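PDB 4LW8: putative epimerase from Burkholderia cenocepacia, which probably acts as an NAD(P)-dependent epimerase on nucleotide sugars, consistent with a place in the biosynthesis of the lipopolysaccharide O-antigen. Local coordinates for residues A[81-87]-A[120-126]; A[186-190]-A[222-227]; A[203-209]-A[315-320]. All coordinates share one frame; numbering follows the deposited sequence. Where two conformers were deposited one is given.

In the fold
Following the chain from the N terminus, interaction 1 comes first: residues 120-126 return to the end of helix 74-84 and close a loop of 32 residues within the Rossmann-type part, which by family probably binds the nucleotide. Interaction 2 follows in series, pairing strands 180-189 and 221-226 near the centre of the chain and closing a loop of 31 residues. Interaction 3 crosses it, since 203-209 lies between the paired strands in sequence; it brings helix 308-321, near the C terminus, onto helix 198-207 across 105 residues. Interactions 2 and 3 touch, M315 packing on T189 and G190. Interactions 1 and 3, about 42 Å apart between centres, lie on opposite sides of the chain's centre.

Interaction 1 (A[81-87]-A[120-126]); sequences AADARPD and ALSGLDR
A81 and A120 face each other where helices 74-84 and 103-122 end side by side, their CB atoms 3.9 Å apart; residues this small let the backbones come close. Two leucines continue the apolar contact. L124 CD2 lies 3.5 Å from A82 CA, while CD1 rests on P86 CD. L121 turns CG away from its own carbonyl carbon (chi1 -59°), which brings CD2 to 4.0 Å from P86 CG. The rigid proline ring meets one methyl of each leucine.

Polar contacts gather beyond the helix ends. R85 leaves the helix with positive phi, and its carbonyl accepts a bent hydrogen bond, R126 NH2 to R85 O 3.1 Å, with the donor well above the carbonyl plane. A bend at chi3 (83°) helps carry the R126 side chain there. Water 1 binds P86 O at 3.0 Å; R126 O is too near it for a firm bond. Water 2, at the guanidinium edge, accepts from R126 NE at 2.9 Å.

D87 is held by S129 and by a salt bridge to R19. On the sheet side, A84 packs on F22 and W46, and helix 74-84 thus ends against strands 20-24 and 44-49 of the family's Rossmann-type fold.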
# COMPACT_ATOMS: atom_id res chain seq x y z
N ALA A 81 15.54 2.61 20.25
CA ALA A 81 16.57 2.34 19.26
C ALA A 81 17.90 2.95 19.65
O ALA A 81 18.96 2.34 19.49
CB ALA A 81 16.15 2.88 17.90
N ALA A 82 17.84 4.18 20.15
CA ALA A 82 19.06 4.90 20.51
C ALA A 82 19.77 4.23 21.69
O ALA A 82 20.99 4.30 21.81
CB ALA A 82 18.75 6.37 20.81
N ASP A 83 19.00 3.59 22.55
CA ASP A 83 19.52 2.84 23.70
C ASP A 83 20.08 1.50 23.23
O ASP A 83 21.17 1.10 23.61
CB ASP A 83 18.39 2.64 24.73
CG ASP A 83 18.88 2.09 26.08
OD1 ASP A 83 20.07 2.25 26.43
OD2 ASP A 83 18.06 1.49 26.80
N ALA A 84 19.30 0.80 22.39
CA ALA A 84 19.68 -0.51 21.89
C ALA A 84 20.90 -0.45 20.94
O ALA A 84 21.73 -1.35 20.94
CB ALA A 84 18.49 -1.17 21.19
N ARG A 85 20.98 0.60 20.13
CA ARG A 85 22.09 0.79 19.19
C ARG A 85 22.39 -0.46 18.35
O ARG A 85 23.53 -0.90 18.27
CB ARG A 85 23.36 1.21 19.92
CG ARG A 85 23.31 2.64 20.40
CD ARG A 85 24.66 3.16 20.84
NE ARG A 85 25.20 2.49 22.02
CZ ARG A 85 24.75 2.66 23.26
NH1 ARG A 85 23.70 3.46 23.51
NH2 ARG A 85 25.33 2.00 24.26
N PRO A 86 21.37 -1.04 17.72
CA PRO A 86 21.62 -2.35 17.10
C PRO A 86 22.51 -2.32 15.86
O PRO A 86 22.50 -1.33 15.13
CB PRO A 86 20.22 -2.81 16.71
CG PRO A 86 19.52 -1.53 16.39
CD PRO A 86 20.00 -0.56 17.43
N ASP A 87 23.28 -3.38 15.65
CA ASP A 87 23.89 -3.60 14.36
C ASP A 87 22.94 -4.37 13.43
O ASP A 87 22.99 -4.21 12.22
CB ASP A 87 25.21 -4.36 14.48
CG ASP A 87 26.02 -4.34 13.20
OD1 ASP A 87 26.30 -3.22 12.69
OD2 ASP A 87 26.36 -5.43 12.70
N ALA A 120 13.42 5.84 13.47
CA ALA A 120 14.23 5.70 14.68
C ALA A 120 15.65 5.21 14.35
O ALA A 120 16.63 5.73 14.87
CB ALA A 120 13.55 4.74 15.66
N LEU A 121 15.75 4.22 13.47
CA LEU A 121 17.06 3.67 13.11
C LEU A 121 17.86 4.69 12.30
O LEU A 121 19.07 4.87 12.50
CB LEU A 121 16.90 2.37 12.33
CG LEU A 121 16.15 1.26 13.09
CD1 LEU A 121 15.82 0.11 12.15
CD2 LEU A 121 17.03 0.77 14.24
N SER A 122 17.18 5.39 11.41
CA SER A 122 17.82 6.33 10.50
C SER A 122 18.43 7.50 11.27
O SER A 122 19.40 8.12 10.83
CB SER A 122 16.80 6.81 9.46
OG SER A 122 17.41 7.66 8.50
N GLY A 123 17.86 7.81 12.43
CA GLY A 123 18.35 8.91 13.23
C GLY A 123 19.51 8.56 14.14
O GLY A 123 20.04 9.43 14.81
N LEU A 124 19.90 7.29 14.18
CA LEU A 124 21.01 6.86 15.02
C LEU A 124 22.33 7.41 14.51
O LEU A 124 22.50 7.62 13.31
CB LEU A 124 21.10 5.33 15.09
CG LEU A 124 19.92 4.61 15.72
CD1 LEU A 124 20.20 3.12 15.80
CD2 LEU A 124 19.64 5.19 17.09
N ASP A 125 23.26 7.63 15.43
CA ASP A 125 24.62 8.05 15.09
C ASP A 125 25.30 6.99 14.24
O ASP A 125 26.00 7.28 13.28
CB ASP A 125 25.44 8.33 16.35
CG ASP A 125 24.95 9.55 17.12
OD1 ASP A 125 24.29 10.41 16.51
OD2 ASP A 125 25.25 9.66 18.33
N ARG A 126 25.10 5.74 14.63
CA ARG A 126 25.60 4.62 13.86
C ARG A 126 24.40 3.81 13.40
O ARG A 126 23.66 3.27 14.22
CB ARG A 126 26.56 3.76 14.69
CG ARG A 126 27.44 2.81 13.86
CD ARG A 126 28.16 1.79 14.75
NE ARG A 126 27.29 0.66 15.07
CZ ARG A 126 26.77 0.42 16.27
NH1 ARG A 126 27.05 1.23 17.29
NH2 ARG A 126 25.99 -0.63 16.46
O HOH W 1 23.34 1.42 15.83
O HOH W 2 26.14 -0.79 12.85

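Interaction 2 (A[186-190]-A[222-227]); sequences FNYTG and RDFSDV
The Y188 ring meets V227 obliquely, CE1 lying 3.8 Å from V227 CG2, and has F186 O at its edge, in the ring plane. Its CG sits between backbone N and carbonyl carbon (chi1 64°), a crowded position that brings the ring against V227. The F186 ring is likewise approached obliquely, by D223 CB, and the F224 ring by N187 CB. The N187 amide works in its own plane: ND2 donates to D223 O at 3.1 Å, the N-H nearly straight at 162°, so an asparagine side chain extends the backbone pairing by one bond.

The two strands run parallel, their short axes 35° apart. They are neighbours in the large mixed sheet of this epimerase/dehydratase family member, joined along the chain by a connection that includes helix 198-207. Backbone bonds pass from S225 N to N187 O (2.8 Å), from T189 N to S225 O (3.0 Å) and from V227 N to T189 O (2.9 Å). Y188 and S225 share one face of the sheet, N187 and F224 the other; Y188 CB and S225 CB meet at 4.0 Å, the small serine suiting this tight spot. Water 3 lies near N187 O, D223 OD1 and S225 OG, linking the strands. G190, without a side chain, lets V227 CG1 pass 4.1 Å from its CA.

D226 ends its strand as N-cap of helix 227-240, a role suited to aspartate, and also forms a salt bridge with R228. D223 is held by S251, E252 and G291, and Y188 OH by T30. Among the surrounding elements, Y188 and V227 pack on F29 of helix 29-40, F224 on L199 of helix 198-207, and D226 and V227 on W314 of helix 308-321.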
# COMPACT_ATOMS: atom_id res chain seq x y z
N PHE A 186 6.46 -17.75 3.27
CA PHE A 186 5.23 -18.49 3.03
C PHE A 186 4.75 -19.03 4.38
O PHE A 186 5.30 -18.64 5.41
CB PHE A 186 5.44 -19.58 1.98
CG PHE A 186 5.45 -19.05 0.57
CD1 PHE A 186 6.44 -18.15 0.15
CD2 PHE A 186 4.42 -19.38 -0.32
CE1 PHE A 186 6.43 -17.63 -1.13
CE2 PHE A 186 4.41 -18.85 -1.63
CZ PHE A 186 5.41 -17.98 -2.03
N ASN A 187 3.73 -19.89 4.39
CA ASN A 187 3.20 -20.43 5.65
C ASN A 187 4.26 -21.16 6.46
O ASN A 187 5.01 -21.97 5.92
CB ASN A 187 2.04 -21.41 5.40
CG ASN A 187 1.05 -20.85 4.40
OD1 ASN A 187 0.17 -20.08 4.77
ND2 ASN A 187 1.20 -21.21 3.13
N TYR A 188 4.30 -20.89 7.75
CA TYR A 188 5.21 -21.64 8.60
C TYR A 188 4.62 -21.81 9.99
O TYR A 188 3.72 -21.07 10.41
CB TYR A 188 6.58 -20.95 8.67
CG TYR A 188 6.62 -19.57 9.31
CD1 TYR A 188 6.89 -19.43 10.67
CD2 TYR A 188 6.41 -18.42 8.56
CE1 TYR A 188 6.95 -18.17 11.27
CE2 TYR A 188 6.46 -17.16 9.14
CZ TYR A 188 6.74 -17.04 10.50
OH TYR A 188 6.80 -15.79 11.07
N THR A 189 5.12 -22.82 10.68
CA THR A 189 4.52 -23.20 11.94
C THR A 189 5.56 -23.88 12.82
O THR A 189 6.71 -24.03 12.43
CB THR A 189 3.30 -24.13 11.73
OG1 THR A 189 2.56 -24.23 12.95
CG2 THR A 189 3.75 -25.53 11.29
N GLY A 190 5.15 -24.25 14.03
CA GLY A 190 6.07 -24.88 14.96
C GLY A 190 5.54 -24.75 16.36
O GLY A 190 4.45 -24.21 16.56
N ARG A 222 -0.51 -26.27 -0.25
CA ARG A 222 0.21 -25.04 0.07
C ARG A 222 1.60 -25.34 0.63
O ARG A 222 1.88 -26.45 1.11
CB ARG A 222 -0.60 -24.19 1.06
CG ARG A 222 -1.94 -23.67 0.50
CD ARG A 222 -1.74 -22.73 -0.69
NE ARG A 222 -3.00 -22.12 -1.14
CZ ARG A 222 -3.72 -22.54 -2.17
NH1 ARG A 222 -3.32 -23.57 -2.91
NH2 ARG A 222 -4.85 -21.91 -2.49
N ASP A 223 2.46 -24.33 0.58
CA ASP A 223 3.86 -24.41 0.98
C ASP A 223 3.98 -24.16 2.49
O ASP A 223 3.63 -23.08 2.96
CB ASP A 223 4.66 -23.37 0.18
CG ASP A 223 6.17 -23.47 0.38
OD1 ASP A 223 6.64 -23.65 1.52
OD2 ASP A 223 6.89 -23.35 -0.64
N PHE A 224 4.45 -25.16 3.24
CA PHE A 224 4.63 -25.03 4.69
C PHE A 224 6.10 -25.19 5.13
O PHE A 224 6.80 -26.07 4.64
CB PHE A 224 3.78 -26.05 5.44
CG PHE A 224 2.30 -25.86 5.28
CD1 PHE A 224 1.62 -24.92 6.04
CD2 PHE A 224 1.58 -26.64 4.39
CE1 PHE A 224 0.25 -24.75 5.90
CE2 PHE A 224 0.20 -26.48 4.25
CZ PHE A 224 -0.46 -25.53 5.01
N SER A 225 6.54 -24.36 6.07
CA SER A 225 7.91 -24.45 6.59
C SER A 225 7.92 -24.54 8.11
O SER A 225 6.96 -24.17 8.79
CB SER A 225 8.75 -23.23 6.17
OG SER A 225 8.85 -23.14 4.75
N ASP A 226 9.04 -25.04 8.62
CA ASP A 226 9.33 -25.05 10.04
C ASP A 226 9.85 -23.67 10.43
O ASP A 226 10.74 -23.13 9.76
CB ASP A 226 10.37 -26.15 10.32
CG ASP A 226 10.54 -26.43 11.79
OD1 ASP A 226 10.85 -25.50 12.56
OD2 ASP A 226 10.36 -27.61 12.17
N VAL A 227 9.28 -23.08 11.48
CA VAL A 227 9.73 -21.78 11.98
C VAL A 227 11.26 -21.74 12.24
O VAL A 227 11.91 -20.71 12.04
CB VAL A 227 8.95 -21.38 13.27
CG1 VAL A 227 9.23 -22.36 14.42
CG2 VAL A 227 9.28 -19.95 13.68
O HOH W 3 6.67 -22.03 3.61

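Interaction 3 (A[203-209]-A[315-320])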
# COMPACT_ATOMS: atom_id res chain seq x y z
N VAL A 203 -2.86 -30.19 14.91
CA VAL A 203 -2.00 -30.80 15.93
C VAL A 203 -2.72 -30.89 17.28
O VAL A 203 -2.70 -31.93 17.94
CB VAL A 203 -0.67 -30.04 16.09
CG1 VAL A 203 0.07 -30.44 17.37
CG2 VAL A 203 0.21 -30.27 14.87
N ALA A 204 -3.38 -29.80 17.68
CA ALA A 204 -4.10 -29.76 18.95
C ALA A 204 -5.18 -30.84 19.00
O ALA A 204 -5.36 -31.51 20.02
CB ALA A 204 -4.72 -28.39 19.19
N HIS A 205 -5.90 -31.02 17.90
CA HIS A 205 -6.93 -32.04 17.85
C HIS A 205 -6.33 -33.44 17.98
O HIS A 205 -6.79 -34.24 18.79
CB HIS A 205 -7.76 -31.96 16.56
CG HIS A 205 -8.79 -30.88 16.57
ND1 HIS A 205 -8.48 -29.53 16.60
CD2 HIS A 205 -10.15 -30.95 16.57
CE1 HIS A 205 -9.59 -28.82 16.59
NE2 HIS A 205 -10.62 -29.66 16.58
N TYR A 206 -5.30 -33.73 17.20
CA TYR A 206 -4.71 -35.06 17.25
C TYR A 206 -4.03 -35.32 18.59
O TYR A 206 -4.06 -36.44 19.10
CB TYR A 206 -3.70 -35.26 16.12
CG TYR A 206 -4.27 -35.90 14.87
CD1 TYR A 206 -4.46 -37.28 14.80
CD2 TYR A 206 -4.59 -35.14 13.76
CE1 TYR A 206 -4.96 -37.88 13.66
CE2 TYR A 206 -5.10 -35.73 12.60
CZ TYR A 206 -5.28 -37.10 12.56
OH TYR A 206 -5.78 -37.69 11.42
N ALA A 207 -3.46 -34.28 19.18
CA ALA A 207 -2.72 -34.42 20.42
C ALA A 207 -3.62 -34.87 21.57
O ALA A 207 -3.18 -35.61 22.45
CB ALA A 207 -2.01 -33.11 20.78
N ARG A 208 -4.87 -34.42 21.56
CA ARG A 208 -5.82 -34.79 22.60
C ARG A 208 -6.77 -35.90 22.11
O ARG A 208 -7.84 -36.13 22.69
CB ARG A 208 -6.63 -33.57 23.05
CG ARG A 208 -7.59 -33.06 22.01
CD ARG A 208 -8.29 -31.79 22.44
NE ARG A 208 -9.43 -31.53 21.56
CZ ARG A 208 -9.53 -30.52 20.70
NH1 ARG A 208 -8.56 -29.61 20.60
NH2 ARG A 208 -10.62 -30.42 19.95
N ASN A 209 -6.37 -36.58 21.04
CA ASN A 209 -7.15 -37.66 20.45
C ASN A 209 -8.59 -37.28 20.14
O ASN A 209 -9.51 -38.06 20.39
CB ASN A 209 -7.15 -38.88 21.38
CG ASN A 209 -5.77 -39.42 21.63
OD1 ASN A 209 -5.08 -39.88 20.71
ND2 ASN A 209 -5.33 -39.37 22.89
N MET A 315 5.69 -30.81 17.17
CA MET A 315 4.54 -30.09 17.73
C MET A 315 3.60 -31.01 18.54
O MET A 315 3.12 -30.63 19.61
CB MET A 315 3.76 -29.39 16.60
CG MET A 315 4.59 -28.30 15.88
SD MET A 315 3.86 -27.73 14.32
CE MET A 315 2.33 -26.99 14.88
N VAL A 316 3.31 -32.20 18.01
CA VAL A 316 2.46 -33.15 18.73
C VAL A 316 3.11 -33.53 20.06
O VAL A 316 2.46 -33.50 21.10
CB VAL A 316 2.20 -34.44 17.91
CG1 VAL A 316 1.59 -35.52 18.81
CG2 VAL A 316 1.27 -34.15 16.73
N ASP A 317 4.40 -33.85 20.03
CA ASP A 317 5.13 -34.23 21.23
C ASP A 317 5.10 -33.11 22.27
O ASP A 317 4.92 -33.36 23.45
CB ASP A 317 6.58 -34.59 20.91
CG ASP A 317 6.69 -35.90 20.14
OD1 ASP A 317 5.72 -36.69 20.15
OD2 ASP A 317 7.77 -36.15 19.57
N ALA A 318 5.27 -31.87 21.82
CA ALA A 318 5.26 -30.74 22.74
C ALA A 318 3.88 -30.58 23.37
O ALA A 318 3.76 -30.28 24.55
CB ALA A 318 5.68 -29.46 22.04
N MET A 319 2.83 -30.81 22.58
CA MET A 319 1.47 -30.68 23.09
C MET A 319 1.17 -31.73 24.16
O MET A 319 0.52 -31.43 25.17
CB MET A 319 0.45 -30.79 21.96
CG MET A 319 0.32 -29.54 21.11
SD MET A 319 -0.36 -28.12 21.98
CE MET A 319 -2.11 -28.51 21.91
N ARG A 320 1.64 -32.95 23.95
CA ARG A 320 1.37 -34.05 24.87
C ARG A 320 2.21 -33.95 26.14
O ARG A 320 1.77 -34.34 27.22
CB ARG A 320 1.62 -35.40 24.18
CG ARG A 320 0.62 -35.71 23.07
CD ARG A 320 0.88 -37.06 22.42
NE ARG A 320 -0.28 -37.49 21.65
CZ ARG A 320 -0.30 -38.55 20.84
NH1 ARG A 320 0.78 -39.31 20.69
NH2 ARG A 320 -1.42 -38.85 20.18
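With CG1 anti to its backbone N (chi1 165°), V203 spreads both methyls over helix 308-321: CG1 reaches the backbone of 315-320, 3.7 Å from V316 N, and CG2 meets M315 CE at 3.9 Å. M319 folds instead of extending, bent at chi2 (-67°) and again at chi3, which carries its CE back to 3.8 Å from A204 CB. The flexible thioether thus follows the surface of the other helix, while M319 CG lies against V203 CG1.

A207 suits the closest passage of the backbones, where its CA is nearest that of V316. Its CB lies only 3.6 Å from M319 CB, and a methyl is enough to fill that interval. The axes of 203-207 and 315-320 approach to 9.2 Å and cross at -56°. Helix 198-207 stops here in a Schellman motif, with N209, at positive phi, as its C-prime residue: N209 N bonds to Y206 O and A210 N to H205 O.

Beside this helix end R320 extends from CG to NE. Its guanidinium presents an edge to A207 O, NE being 3.5 Å away, too loose to count as a hydrogen bond. V316 CG1 lies 3.9 Å above one guanidinium face, toward the rim. Helix 257-268 borders the contact, L264 touching V316 and Y206, whose OH bonds to S265 OG and I272 N.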